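PDB 3VRC: cytochrome c' from Thermochromatium tepidum, which binds a covalently attached heme c and probably serves in electron transfer in this thermophilic purple photosynthetic bacterium. Local coordinates for residues A115-G118 with A119-A123; A123-Q126 with K127-D131. All blocks are in the same frame, centred on the assembly; numbering follows the deposited sequence.

Contact 1. Residues A115-G118 with A119-A123. With HEC (heme c), chain L.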
loop_
_atom_site.group_PDB
_atom_site.type_symbol
_atom_site.label_atom_id
_atom_site.label_comp_id
_atom_site.label_asym_id
_atom_site.label_seq_id
_atom_site.Cartn_x
_atom_site.Cartn_y
_atom_site.Cartn_z
ATOM N N ALA B 115 3.696 -14.171 -12.623
ATOM C CA ALA B 115 4.063 -15.492 -12.092
ATOM C C ALA B 115 5.278 -15.390 -11.205
ATOM O O ALA B 115 5.305 -15.998 -10.134
ATOM C CB ALA B 115 4.333 -16.435 -13.272
ATOM N N ASP B 116 6.276 -14.640 -11.612
ATOM C CA ASP B 116 7.498 -14.544 -10.830
ATOM C C ASP B 116 7.211 -13.832 -9.473
ATOM O O ASP B 116 7.739 -14.214 -8.432
ATOM C CB ASP B 116 8.612 -13.809 -11.545
ATOM C CG ASP B 116 9.157 -14.542 -12.777
ATOM O OD1 ASP B 116 8.734 -15.685 -13.005
ATOM O OD2 ASP B 116 9.950 -13.933 -13.499
ATOM N N VAL B 117 6.389 -12.788 -9.491
ATOM C CA VAL B 117 5.993 -12.154 -8.221
ATOM C C VAL B 117 5.248 -13.131 -7.353
ATOM O O VAL B 117 5.576 -13.241 -6.146
ATOM C CB VAL B 117 5.178 -10.868 -8.503
ATOM C CG1 VAL B 117 4.631 -10.315 -7.212
ATOM C CG2 VAL B 117 6.075 -9.823 -9.171
ATOM N N GLY B 118 4.213 -13.804 -7.863
ATOM C CA GLY B 118 3.450 -14.706 -7.036
ATOM C C GLY B 118 4.350 -15.764 -6.420
ATOM O O GLY B 118 4.137 -16.173 -5.274
ATOM N N ALA B 119 5.326 -16.251 -7.190
ATOM C CA ALA B 119 6.251 -17.260 -6.640
ATOM C C ALA B 119 7.040 -16.685 -5.467
ATOM O O ALA B 119 7.309 -17.402 -4.497
ATOM C CB ALA B 119 7.154 -17.763 -7.746
ATOM N N ALA B 120 7.422 -15.406 -5.562
ATOM C CA ALA B 120 8.165 -14.768 -4.475
ATOM C C ALA B 120 7.281 -14.602 -3.220
ATOM O O ALA B 120 7.757 -14.792 -2.100
ATOM C CB ALA B 120 8.773 -13.447 -4.926
ATOM N N CYS B 121 6.022 -14.233 -3.384
ATOM C CA CYS B 121 5.130 -14.162 -2.218
ATOM C C CYS B 121 5.055 -15.556 -1.566
ATOM O O CYS B 121 5.181 -15.702 -0.352
ATOM C CB CYS B 121 3.714 -13.764 -2.614
ATOM S SG CYS B 121 3.472 -12.375 -3.765
ATOM N N LYS B 122 4.801 -16.560 -2.401
ATOM C CA LYS B 122 4.600 -17.913 -1.870
ATOM C C LYS B 122 5.835 -18.468 -1.211
ATOM O O LYS B 122 5.743 -19.165 -0.190
ATOM C CB LYS B 122 4.194 -18.826 -3.040
ATOM C CG LYS B 122 3.848 -20.260 -2.600
ATOM C CD LYS B 122 3.444 -21.107 -3.808
ATOM C CE LYS B 122 3.186 -22.543 -3.405
ATOM N NZ LYS B 122 2.840 -23.397 -4.595
ATOM N N ALA B 123 7.024 -18.178 -1.726
ATOM C CA ALA B 123 8.267 -18.723 -1.181
ATOM C C ALA B 123 8.402 -18.277 0.266
ATOM O O ALA B 123 8.830 -19.057 1.158
ATOM C CB ALA B 123 9.500 -18.296 -2.012
HETATM FE FE HEC L . 2.899 -11.867 2.724
HETATM C CHA HEC L . 0.994 -11.900 5.608
HETATM C CHB HEC L . 0.087 -11.272 0.844
HETATM C CHC HEC L . 4.837 -11.279 -0.014
HETATM C CHD HEC L . 5.676 -12.448 4.608
HETATM N NA HEC L . 0.875 -11.698 3.142
HETATM C C1A HEC L . 0.295 -11.730 4.370
HETATM C C2A HEC L . -1.118 -11.685 4.248
HETATM C C3A HEC L . -1.411 -11.525 2.865
HETATM C C4A HEC L . -0.110 -11.484 2.246
HETATM C CMA HEC L . -2.716 -11.334 2.197
HETATM C CAA HEC L . -2.097 -11.875 5.362
HETATM C CBA HEC L . -3.038 -10.788 5.564
HETATM C CGA HEC L . -2.233 -9.582 5.903
HETATM O O1A HEC L . -2.639 -8.491 5.365
HETATM O O2A HEC L . -1.286 -9.571 6.699
HETATM N NB HEC L . 2.522 -11.314 0.791
HETATM C C1B HEC L . 1.343 -11.150 0.206
HETATM C C2B HEC L . 1.444 -10.946 -1.222
HETATM C C3B HEC L . 2.823 -10.911 -1.440
HETATM C C4B HEC L . 3.469 -11.141 -0.168
HETATM C CMB HEC L . 0.357 -10.766 -2.191
HETATM C CAB HEC L . 3.605 -10.760 -2.733
HETATM C CBB HEC L . 3.114 -9.769 -3.714
HETATM N NC HEC L . 4.908 -11.860 2.361
HETATM C C1C HEC L . 5.533 -11.627 1.163
HETATM C C2C HEC L . 6.977 -11.831 1.246
HETATM C C3C HEC L . 7.189 -12.150 2.604
HETATM C C4C HEC L . 5.884 -12.175 3.239
HETATM C CMC HEC L . 7.889 -11.727 0.082
HETATM C CAC HEC L . 8.478 -12.499 3.304
HETATM C CBC HEC L . 9.740 -12.044 2.633
HETATM N ND HEC L . 3.265 -12.179 4.678
HETATM C C1D HEC L . 4.458 -12.379 5.287
HETATM C C2D HEC L . 4.356 -12.504 6.709
HETATM C C3D HEC L . 3.041 -12.278 7.021
HETATM C C4D HEC L . 2.388 -12.038 5.724
HETATM C CMD HEC L . 5.490 -12.818 7.662
HETATM C CAD HEC L . 2.366 -12.185 8.356
HETATM C CBD HEC L . 2.395 -10.717 8.863
HETATM C CGD HEC L . 1.851 -10.581 10.274
HETATM O O1D HEC L . 0.745 -11.145 10.521
HETATM O O2D HEC L . 2.535 -9.966 11.107
#
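V117 and C121 meet one turn apart on the side of the helix that faces the heme. Their side chains touch loosely, with V117 CG1 4.2 Å from C121 SG. V117 CG1 also lies 3.9 Å from HEC CBB, the methyl carbon next to the thioether. The torsion explains this: CG1 is turned anti to the backbone N (chi1 173°), which carries it along the helix toward C121 and the heme.

The covalent chemistry belongs to C121. Its SG is bonded to HEC CAB at 1.9 Å. SG is swung to the N-terminal side of its own residue (chi1 -46°), back toward V117. A120 adds a looser touch, with its carbonyl O 3.8 Å from HEC CMC.

Four successive backbone bonds hold the turn. A119, A120, C121 and K122 donate their N-H groups to the carbonyls of A115, D116, V117 and G118, the i to i+4 pattern of an alpha helix. The bond from C121 N to V117 O measures 3.0 Å and is fairly straight, at 161°. It ties the backbone of C121, which carries the thioether, to the preceding turn.

Both segments belong to helix 107-128. D116, A119 and K122 are on the exposed side. The heme-side residues also pack on helix 81-103: V117 lies against L91, A94 and L98, and A120 against L91.

Contact 2. Residues A123-Q126 with K127-D131; sequences ACHQ and KYRAD. With HEC (heme c), chain L.
H125 and R129 stack one turn apart at the end of helix 107-128. The guanidinium of R129 lies flat on one face of the H125 ring, with centres 3.5 Å apart and planes only 8° from parallel. R129 NH1 sits over the rim of the ring, 3.2 Å from H125 CE1. R129 CD reaches over the same face in a CH-pi contact, 4.0 Å from the ring centroid. The chain of R129 leaves with CG anti to its N and then bends at chi3 (70°), which lays the guanidinium along the imidazole. R129 CD also rests over the heme face on the H125 side, 3.4 Å from HEC CHA.

H125 NE2 binds the heme iron at 2.1 Å. The stack probably helps to fix the rotation of this ring, and the nearby positive charge may polarise it. With an alanine at R129, the guanidinium and CD would be gone, which would probably leave the H125 ring without its stacking partner, freer to turn about its bond to iron, and the heme without the contact over CHA. R129 N also donates to H125 O, closing the backbone turn. R72 lies beside R129 and is hydrogen-bonded to the heme through its backbone N.

K127 takes a different course. Its chain runs outward to a salt bridge with D83, which also accepts a hydrogen bond from Y128 OH. The edge of the Y128 ring meets C124, with CD2 3.9 Å from SG. C124 SG is itself bonded to HEC CAC at 1.9 Å.

A heme-bound cysteine followed directly by the iron-ligating histidine is the second half of the CXXCH motif of c-type cytochromes. Here it lies near the C-terminus, as in the four-helix cytochromes c'.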
loop_
_atom_site.group_PDB
_atom_site.type_symbol
_atom_site.label_atom_id
_atom_site.label_comp_id
_atom_site.label_asym_id
_atom_site.label_seq_id
_atom_site.Cartn_x
_atom_site.Cartn_y
_atom_site.Cartn_z
ATOM N N ALA B 123 7.024 -18.178 -1.726
ATOM C CA ALA B 123 8.267 -18.723 -1.181
ATOM C C ALA B 123 8.402 -18.277 0.266
ATOM O O ALA B 123 8.830 -19.057 1.158
ATOM C CB ALA B 123 9.500 -18.296 -2.012
ATOM N N CYS B 124 8.105 -17.004 0.516
ATOM C CA CYS B 124 8.197 -16.496 1.885
ATOM C C CYS B 124 7.097 -17.062 2.776
ATOM O O CYS B 124 7.382 -17.502 3.897
ATOM C CB CYS B 124 8.251 -14.976 1.865
ATOM S SG CYS B 124 8.535 -14.368 3.540
ATOM N N HIS B 125 5.861 -17.094 2.276
ATOM C CA HIS B 125 4.793 -17.591 3.053
ATOM C C HIS B 125 5.035 -19.035 3.490
ATOM O O HIS B 125 4.750 -19.404 4.648
ATOM C CB HIS B 125 3.484 -17.533 2.294
ATOM C CG HIS B 125 3.037 -16.105 2.048
ATOM N ND1 HIS B 125 2.198 -15.734 1.079
ATOM C CD2 HIS B 125 3.387 -14.936 2.714
ATOM C CE1 HIS B 125 2.026 -14.400 1.141
ATOM N NE2 HIS B 125 2.738 -13.910 2.139
ATOM N N GLN B 126 5.524 -19.866 2.562
ATOM C CA GLN B 126 5.681 -21.292 2.868
ATOM C C GLN B 126 6.590 -21.464 4.078
ATOM O O GLN B 126 6.375 -22.370 4.875
ATOM C CB GLN B 126 6.216 -22.015 1.657
ATOM C CG GLN B 126 5.047 -22.257 0.732
ATOM C CD GLN B 126 5.377 -23.134 -0.429
ATOM O OE1 GLN B 126 6.434 -22.980 -1.046
ATOM N NE2 GLN B 126 4.470 -24.074 -0.747
ATOM N N LYS B 127 7.632 -20.663 4.173
ATOM C CA LYS B 127 8.546 -20.790 5.278
ATOM C C LYS B 127 8.088 -20.080 6.534
ATOM O O LYS B 127 8.403 -20.550 7.643
ATOM C CB LYS B 127 9.908 -20.229 4.872
ATOM C CG LYS B 127 10.685 -21.092 3.888
ATOM C CD LYS B 127 11.944 -20.362 3.442
ATOM C CE LYS B 127 13.009 -21.263 2.840
ATOM N NZ LYS B 127 14.113 -20.386 2.302
ATOM N N TYR B 128 7.507 -18.868 6.378
ATOM C CA TYR B 128 7.504 -17.927 7.474
ATOM C C TYR B 128 6.138 -17.370 7.898
ATOM O O TYR B 128 6.077 -16.615 8.867
ATOM C CB TYR B 128 8.424 -16.770 7.143
ATOM C CG TYR B 128 9.870 -17.172 6.916
ATOM C CD1 TYR B 128 10.541 -17.936 7.884
ATOM C CD2 TYR B 128 10.554 -16.850 5.748
ATOM C CE1 TYR B 128 11.849 -18.359 7.687
ATOM C CE2 TYR B 128 11.853 -17.237 5.566
ATOM C CZ TYR B 128 12.518 -18.009 6.550
ATOM O OH TYR B 128 13.815 -18.443 6.360
ATOM N N ARG B 129 5.066 -17.738 7.213
ATOM C CA ARG B 129 3.721 -17.247 7.555
ATOM C C ARG B 129 2.835 -18.384 7.941
ATOM O O ARG B 129 2.759 -19.398 7.230
ATOM C CB ARG B 129 3.127 -16.491 6.367
ATOM C CG ARG B 129 1.769 -15.868 6.706
ATOM C CD ARG B 129 1.039 -15.285 5.504
ATOM N NE ARG B 129 0.589 -16.348 4.621
ATOM C CZ ARG B 129 -0.130 -16.115 3.533
ATOM N NH1 ARG B 129 -0.440 -14.849 3.169
ATOM N NH2 ARG B 129 -0.577 -17.118 2.793
ATOM N N ALA B 130 2.140 -18.263 9.079
ATOM C CA ALA B 130 1.161 -19.281 9.500
ATOM C C ALA B 130 -0.057 -19.249 8.585
ATOM O O ALA B 130 -0.493 -18.205 8.131
ATOM C CB ALA B 130 0.791 -19.008 10.943
ATOM N N ASP B 131 -0.592 -20.446 8.331
ATOM C CA ASP B 131 -1.815 -20.618 7.555
ATOM C C ASP B 131 -3.013 -20.248 8.428
ATOM O O ASP B 131 -2.933 -20.287 9.672
ATOM C CB ASP B 131 -1.948 -22.065 7.094
ATOM C CG ASP B 131 -0.797 -22.516 6.216
ATOM O OD1 ASP B 131 -0.452 -21.772 5.259
ATOM O OD2 ASP B 131 -0.252 -23.624 6.460
ATOM O OXT ASP B 131 -4.100 -19.916 7.918
HETATM FE FE HEC L . 2.899 -11.867 2.724
HETATM C CHA HEC L . 0.994 -11.900 5.608
HETATM C CHB HEC L . 0.087 -11.272 0.844
HETATM C CHC HEC L . 4.837 -11.279 -0.014
HETATM C CHD HEC L . 5.676 -12.448 4.608
HETATM N NA HEC L . 0.875 -11.698 3.142
HETATM C C1A HEC L . 0.295 -11.730 4.370
HETATM C C2A HEC L . -1.118 -11.685 4.248
HETATM C C3A HEC L . -1.411 -11.525 2.865
HETATM C C4A HEC L . -0.110 -11.484 2.246
HETATM C CMA HEC L . -2.716 -11.334 2.197
HETATM C CAA HEC L . -2.097 -11.875 5.362
HETATM C CBA HEC L . -3.038 -10.788 5.564
HETATM C CGA HEC L . -2.233 -9.582 5.903
HETATM O O1A HEC L . -2.639 -8.491 5.365
HETATM O O2A HEC L . -1.286 -9.571 6.699
HETATM N NB HEC L . 2.522 -11.314 0.791
HETATM C C1B HEC L . 1.343 -11.150 0.206
HETATM C C2B HEC L . 1.444 -10.946 -1.222
HETATM C C3B HEC L . 2.823 -10.911 -1.440
HETATM C C4B HEC L . 3.469 -11.141 -0.168
HETATM C CMB HEC L . 0.357 -10.766 -2.191
HETATM C CAB HEC L . 3.605 -10.760 -2.733
HETATM C CBB HEC L . 3.114 -9.769 -3.714
HETATM N NC HEC L . 4.908 -11.860 2.361
HETATM C C1C HEC L . 5.533 -11.627 1.163
HETATM C C2C HEC L . 6.977 -11.831 1.246
HETATM C C3C HEC L . 7.189 -12.150 2.604
HETATM C C4C HEC L . 5.884 -12.175 3.239
HETATM C CMC HEC L . 7.889 -11.727 0.082
HETATM C CAC HEC L . 8.478 -12.499 3.304
HETATM C CBC HEC L . 9.740 -12.044 2.633
HETATM N ND HEC L . 3.265 -12.179 4.678
HETATM C C1D HEC L . 4.458 -12.379 5.287
HETATM C C2D HEC L . 4.356 -12.504 6.709
HETATM C C3D HEC L . 3.041 -12.278 7.021
HETATM C C4D HEC L . 2.388 -12.038 5.724
HETATM C CMD HEC L . 5.490 -12.818 7.662
HETATM C CAD HEC L . 2.366 -12.185 8.356
HETATM C CBD HEC L . 2.395 -10.717 8.863
HETATM C CGD HEC L . 1.851 -10.581 10.274
HETATM O O1D HEC L . 0.745 -11.145 10.521
HETATM O O2D HEC L . 2.535 -9.966 11.107
HETATM O O HOH W 1 7.090 -23.099 8.060
HETATM O O HOH W 2 4.125 -21.679 6.530
#

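How the contacts relate
Contacts 1 and 2 are successive parts of helix 107-128. They share A123, and their centres are about 11 Å apart. Both are partly buried and both touch the heme. Contact 1 lies nearer the centre of the chain, its own centre about 9 Å away against about 12 Å. Both lean on helix 81-103; contact 1 does so with V117 and A120 from regular helix, contact 2 with C124, K127 and Y128. Contact 2 is where the helix ends, and its chemistry is more polar: iron ligation, a guanidinium-imidazole stack and a lysine that reaches out to D83. Each supplies one thioether of the CXXCH attachment, while the iron ligand comes from contact 2 alone.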